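Local coordinates for uncharacterized protein (Bacillus subtilis, PDB 5DQV), which acts as a metal-dependent nucleotide pyrophosphohydrolase of the HD-domain family, holding a nickel ion in this crystal form, at residues H35-G47 with V125-V138. Residues are numbered along the deposited sequence; the frame is centred on the assembly and turned at random.
Sequences HISRVADLAVYIG and VVQDADRLDAIGAV. With NI (nickel (II) ion), chain C.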
loop_
_atom_site.group_PDB
_atom_site.type_symbol
_atom_site.label_atom_id
_atom_site.label_comp_id
_atom_site.label_asym_id
_atom_site.label_seq_id
_atom_site.Cartn_x
_atom_site.Cartn_y
_atom_site.Cartn_z
ATOM N N HIS A 35 12.692 1.647 7.686
ATOM C CA HIS A 35 13.286 2.091 6.429
ATOM C C HIS A 35 14.794 2.218 6.612
ATOM O O HIS A 35 15.580 1.675 5.834
ATOM C CB HIS A 35 12.653 3.436 5.970
ATOM C CG HIS A 35 13.430 4.110 4.885
ATOM N ND1 HIS A 35 13.535 3.587 3.619
ATOM C CD2 HIS A 35 14.204 5.219 4.896
ATOM C CE1 HIS A 35 14.294 4.379 2.882
ATOM N NE2 HIS A 35 14.715 5.374 3.638
ATOM N N ILE A 36 15.215 2.941 7.658
ATOM C CA ILE A 36 16.629 3.161 7.884
ATOM C C ILE A 36 17.373 1.838 8.071
ATOM O O ILE A 36 18.385 1.619 7.463
ATOM C CB ILE A 36 16.843 4.116 9.070
ATOM C CG1 ILE A 36 16.468 5.533 8.615
ATOM C CG2 ILE A 36 18.282 4.003 9.547
ATOM C CD1 ILE A 36 16.271 6.452 9.798
ATOM N N SER A 37 16.808 0.906 8.836
ATOM C CA SER A 37 17.467 -0.386 9.051
ATOM C C SER A 37 17.654 -1.151 7.749
ATOM O O SER A 37 18.734 -1.734 7.478
ATOM C CB SER A 37 16.694 -1.213 10.092
ATOM O OG SER A 37 17.160 -2.577 10.113
ATOM N N ARG A 38 16.622 -1.135 6.902
ATOM C CA ARG A 38 16.702 -1.825 5.618
ATOM C C ARG A 38 17.762 -1.169 4.736
ATOM O O ARG A 38 18.549 -1.849 4.046
ATOM C CB ARG A 38 15.331 -1.841 4.880
ATOM C CG ARG A 38 14.249 -2.664 5.537
ATOM C CD ARG A 38 12.998 -2.817 4.673
ATOM N NE ARG A 38 12.455 -1.523 4.264
ATOM C CZ ARG A 38 11.519 -0.830 4.874
ATOM N NH1 ARG A 38 11.012 -1.213 6.021
ATOM N NH2 ARG A 38 11.153 0.328 4.375
ATOM N N VAL A 39 17.753 0.158 4.698
ATOM C CA VAL A 39 18.717 0.883 3.879
ATOM C C VAL A 39 20.153 0.658 4.329
ATOM O O VAL A 39 21.006 0.420 3.485
ATOM C CB VAL A 39 18.378 2.352 3.755
ATOM C CG1 VAL A 39 19.545 3.124 3.083
ATOM C CG2 VAL A 39 17.085 2.501 3.074
ATOM N N ALA A 40 20.406 0.632 5.658
ATOM C CA ALA A 40 21.714 0.333 6.161
ATOM C C ALA A 40 22.190 -1.084 5.780
ATOM O O ALA A 40 23.319 -1.230 5.278
ATOM C CB ALA A 40 21.794 0.543 7.663
ATOM N N ASP A 41 21.321 -2.086 5.872
ATOM C CA ASP A 41 21.713 -3.453 5.473
ATOM C C ASP A 41 22.021 -3.530 3.972
ATOM O O ASP A 41 23.006 -4.118 3.527
ATOM C CB ASP A 41 20.596 -4.486 5.792
ATOM C CG ASP A 41 20.438 -4.722 7.236
ATOM O OD1 ASP A 41 21.279 -4.231 8.021
ATOM O OD2 ASP A 41 19.443 -5.372 7.598
ATOM N N LEU A 42 21.172 -2.909 3.180
ATOM C CA LEU A 42 21.367 -2.889 1.719
ATOM C C LEU A 42 22.651 -2.139 1.360
ATOM O O LEU A 42 23.424 -2.573 0.528
ATOM C CB LEU A 42 20.158 -2.201 1.063
ATOM C CG LEU A 42 19.324 -2.739 -0.088
ATOM C CD1 LEU A 42 19.445 -4.269 -0.366
ATOM C CD2 LEU A 42 17.862 -2.286 0.206
ATOM N N ALA A 43 22.851 -0.986 1.987
ATOM C CA ALA A 43 24.033 -0.201 1.725
ATOM C C ALA A 43 25.345 -0.943 2.061
ATOM O O ALA A 43 26.331 -0.860 1.308
ATOM C CB ALA A 43 23.939 1.163 2.423
ATOM N N VAL A 44 25.374 -1.669 3.169
ATOM C CA VAL A 44 26.590 -2.380 3.582
ATOM C C VAL A 44 26.853 -3.509 2.595
ATOM O O VAL A 44 28.028 -3.749 2.180
ATOM C CB VAL A 44 26.504 -2.869 5.100
ATOM C CG1 VAL A 44 27.554 -3.965 5.409
ATOM C CG2 VAL A 44 26.627 -1.623 6.062
ATOM N N TYR A 45 25.782 -4.172 2.155
ATOM C CA TYR A 45 25.917 -5.249 1.162
ATOM C C TYR A 45 26.537 -4.748 -0.178
ATOM O O TYR A 45 27.541 -5.261 -0.676
ATOM C CB TYR A 45 24.568 -5.937 0.909
ATOM C CG TYR A 45 24.650 -6.887 -0.258
ATOM C CD1 TYR A 45 25.106 -8.198 -0.064
ATOM C CD2 TYR A 45 24.296 -6.503 -1.540
ATOM C CE1 TYR A 45 25.212 -9.087 -1.110
ATOM C CE2 TYR A 45 24.390 -7.400 -2.605
ATOM C CZ TYR A 45 24.858 -8.689 -2.373
ATOM O OH TYR A 45 24.974 -9.607 -3.387
ATOM N N ILE A 46 25.967 -3.689 -0.703
ATOM C CA ILE A 46 26.476 -3.029 -1.930
ATOM C C ILE A 46 27.915 -2.489 -1.760
ATOM O O ILE A 46 28.771 -2.677 -2.608
ATOM C CB ILE A 46 25.556 -1.897 -2.309
ATOM C CG1 ILE A 46 24.196 -2.456 -2.758
ATOM C CG2 ILE A 46 26.151 -1.045 -3.459
ATOM C CD1 ILE A 46 23.112 -1.402 -2.821
ATOM N N GLY A 47 28.147 -1.828 -0.635
ATOM C CA GLY A 47 29.414 -1.289 -0.262
ATOM C C GLY A 47 30.518 -2.310 -0.243
ATOM O O GLY A 47 31.632 -2.061 -0.747
ATOM N N VAL A 125 26.662 4.757 -3.006
ATOM C CA VAL A 125 26.191 3.507 -2.451
ATOM C C VAL A 125 24.915 3.720 -1.584
ATOM O O VAL A 125 23.957 3.003 -1.720
ATOM C CB VAL A 125 27.318 2.777 -1.665
ATOM C CG1 VAL A 125 26.783 1.608 -0.832
ATOM C CG2 VAL A 125 28.439 2.286 -2.634
ATOM N N VAL A 126 24.957 4.693 -0.689
ATOM C CA VAL A 126 23.804 5.011 0.172
ATOM C C VAL A 126 22.592 5.408 -0.652
ATOM O O VAL A 126 21.445 4.984 -0.362
ATOM C CB VAL A 126 24.164 6.086 1.201
ATOM C CG1 VAL A 126 22.937 6.488 2.029
ATOM C CG2 VAL A 126 25.352 5.596 2.144
ATOM N N GLN A 127 22.829 6.229 -1.672
ATOM C CA GLN A 127 21.753 6.717 -2.522
ATOM C C GLN A 127 21.069 5.541 -3.194
ATOM O O GLN A 127 19.847 5.441 -3.201
ATOM C CB GLN A 127 22.306 7.737 -3.540
ATOM C CG GLN A 127 21.265 8.285 -4.495
ATOM C CD GLN A 127 21.805 9.363 -5.405
ATOM O OE1 GLN A 127 22.652 9.116 -6.268
ATOM N NE2 GLN A 127 21.348 10.580 -5.190
ATOM N N ASP A 128 21.875 4.627 -3.731
ATOM C CA ASP A 128 21.382 3.421 -4.393
ATOM C C ASP A 128 20.522 2.554 -3.465
ATOM O O ASP A 128 19.456 2.093 -3.836
ATOM C CB ASP A 128 22.576 2.591 -4.908
ATOM C CG ASP A 128 23.201 3.144 -6.216
ATOM O OD1 ASP A 128 22.722 4.161 -6.779
ATOM O OD2 ASP A 128 24.192 2.509 -6.686
ATOM N N ALA A 129 20.991 2.372 -2.230
ATOM C CA ALA A 129 20.283 1.572 -1.242
ATOM C C ALA A 129 18.920 2.234 -0.905
ATOM O O ALA A 129 17.889 1.573 -0.789
ATOM C CB ALA A 129 21.171 1.412 0.030
ATOM N N ASP A 130 18.935 3.553 -0.809
ATOM C CA ASP A 130 17.749 4.308 -0.454
ATOM C C ASP A 130 16.725 4.148 -1.581
ATOM O O ASP A 130 15.491 3.978 -1.341
ATOM C CB ASP A 130 18.167 5.776 -0.248
ATOM C CG ASP A 130 17.163 6.588 0.465
ATOM O OD1 ASP A 130 16.437 6.078 1.279
ATOM O OD2 ASP A 130 17.094 7.786 0.213
ATOM N N ARG A 131 17.207 4.228 -2.826
ATOM C CA ARG A 131 16.313 4.056 -3.975
ATOM C C ARG A 131 15.831 2.625 -4.182
ATOM O O ARG A 131 14.687 2.394 -4.540
ATOM C CB ARG A 131 16.938 4.659 -5.266
ATOM C CG ARG A 131 17.027 6.137 -5.135
ATOM C CD ARG A 131 17.540 6.767 -6.350
ATOM N NE ARG A 131 17.719 8.184 -6.127
ATOM C CZ ARG A 131 17.792 9.100 -7.077
ATOM N NH1 ARG A 131 17.638 8.759 -8.349
ATOM N NH2 ARG A 131 17.985 10.373 -6.747
ATOM N N LEU A 132 16.679 1.661 -3.917
ATOM C CA LEU A 132 16.266 0.263 -3.971
ATOM C C LEU A 132 15.076 0.013 -3.028
ATOM O O LEU A 132 14.137 -0.750 -3.366
ATOM C CB LEU A 132 17.442 -0.647 -3.642
ATOM C CG LEU A 132 18.515 -0.845 -4.716
ATOM C CD1 LEU A 132 19.711 -1.632 -4.226
ATOM C CD2 LEU A 132 17.900 -1.539 -5.974
ATOM N N ASP A 133 15.067 0.689 -1.864
ATOM C CA ASP A 133 14.007 0.466 -0.880
ATOM C C ASP A 133 12.666 1.077 -1.365
ATOM O O ASP A 133 11.635 0.828 -0.784
ATOM C CB ASP A 133 14.411 1.050 0.497
ATOM C CG ASP A 133 13.518 0.597 1.624
ATOM O OD1 ASP A 133 13.490 -0.609 1.893
ATOM O OD2 ASP A 133 12.876 1.456 2.301
ATOM N N ALA A 134 12.692 1.860 -2.450
ATOM C CA ALA A 134 11.521 2.544 -2.972
ATOM C C ALA A 134 10.915 1.771 -4.174
ATOM O O ALA A 134 9.932 2.220 -4.756
ATOM C CB ALA A 134 11.880 4.003 -3.402
ATOM N N ILE A 135 11.526 0.651 -4.540
ATOM C CA ILE A 135 11.050 -0.177 -5.643
ATOM C C ILE A 135 10.904 -1.638 -5.173
ATOM O O ILE A 135 11.231 -1.963 -4.028
ATOM C CB ILE A 135 11.932 -0.069 -6.923
ATOM C CG1 ILE A 135 13.376 -0.520 -6.701
ATOM C CG2 ILE A 135 11.919 1.377 -7.493
ATOM C CD1 ILE A 135 14.232 -0.522 -7.988
ATOM N N GLY A 136 10.354 -2.478 -6.030
ATOM C CA GLY A 136 10.204 -3.906 -5.747
ATOM C C GLY A 136 9.007 -4.069 -4.848
ATOM O O GLY A 136 8.226 -3.168 -4.721
ATOM N N ALA A 137 8.856 -5.238 -4.239
ATOM C CA ALA A 137 7.734 -5.497 -3.334
ATOM C C ALA A 137 7.703 -4.498 -2.195
ATOM O O ALA A 137 6.627 -4.002 -1.814
ATOM C CB ALA A 137 7.783 -6.951 -2.779
ATOM N N VAL A 138 8.879 -4.177 -1.668
ATOM C CA VAL A 138 8.922 -3.205 -0.586
ATOM C C VAL A 138 8.529 -1.801 -1.074
ATOM O O VAL A 138 7.751 -1.089 -0.401
ATOM C CB VAL A 138 10.289 -3.229 0.213
ATOM C CG1 VAL A 138 11.417 -3.058 -0.691
ATOM C CG2 VAL A 138 10.327 -2.116 1.224
HETATM NI NI NI C . 15.689 7.205 3.011
#
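H35 and D130 bind one nickel ion from two different helices, making this a buried helix-helix contact with a metal site and a polar cluster at one end; it joins helix 33-50 to helix 121-132 and the turn after it, near the centre of the chain. The axes of 35-47 and 125-132 run at 130° and approach to 8.3 Å. A43 and A129 have the nearest CA atoms, 5.1 Å apart, and their CB atoms meet at 3.7 Å, consistent with two small side chains at the crossing. Around them V39 CG1 lies against A129 CB, while I46 and L132 meet tip to tip, CD1 to CD1 at 3.7 Å. At the metal end, H35 NE2 and D130 OD1 each lie 2.2 Å from nickel, and H64 NE2 also binds it. The other ring nitrogen, H35 ND1, donates to D133 OD2 at 2.6 Å; this oxygen lies in the ring plane, though the donor stands 37° out of the carboxylate plane. D133 turns its carboxylate back to helix 35-47 because CG stands anti to the backbone N (chi1 -167°), and R38 grips it side-on: NE reaches OD1 at 2.7 Å and NH2 reaches OD2, both on syn lone pairs, with the two flat groups nearly coplanar. R142 forms a further salt bridge to OD2, and R38 NH1 is hydrogen-bonded to Y155 OH of the second subunit. With an alanine at D133, the R38 guanidinium would probably lose its carboxylate mate and the H35 ring one of the two bonds, with nickel on NE2, that hold its rotation. D133 is a second-shell residue that probably helps orient H35, next to the H...HD...D metal site of the HD domain, made up here by H35, H64, D65 and D130.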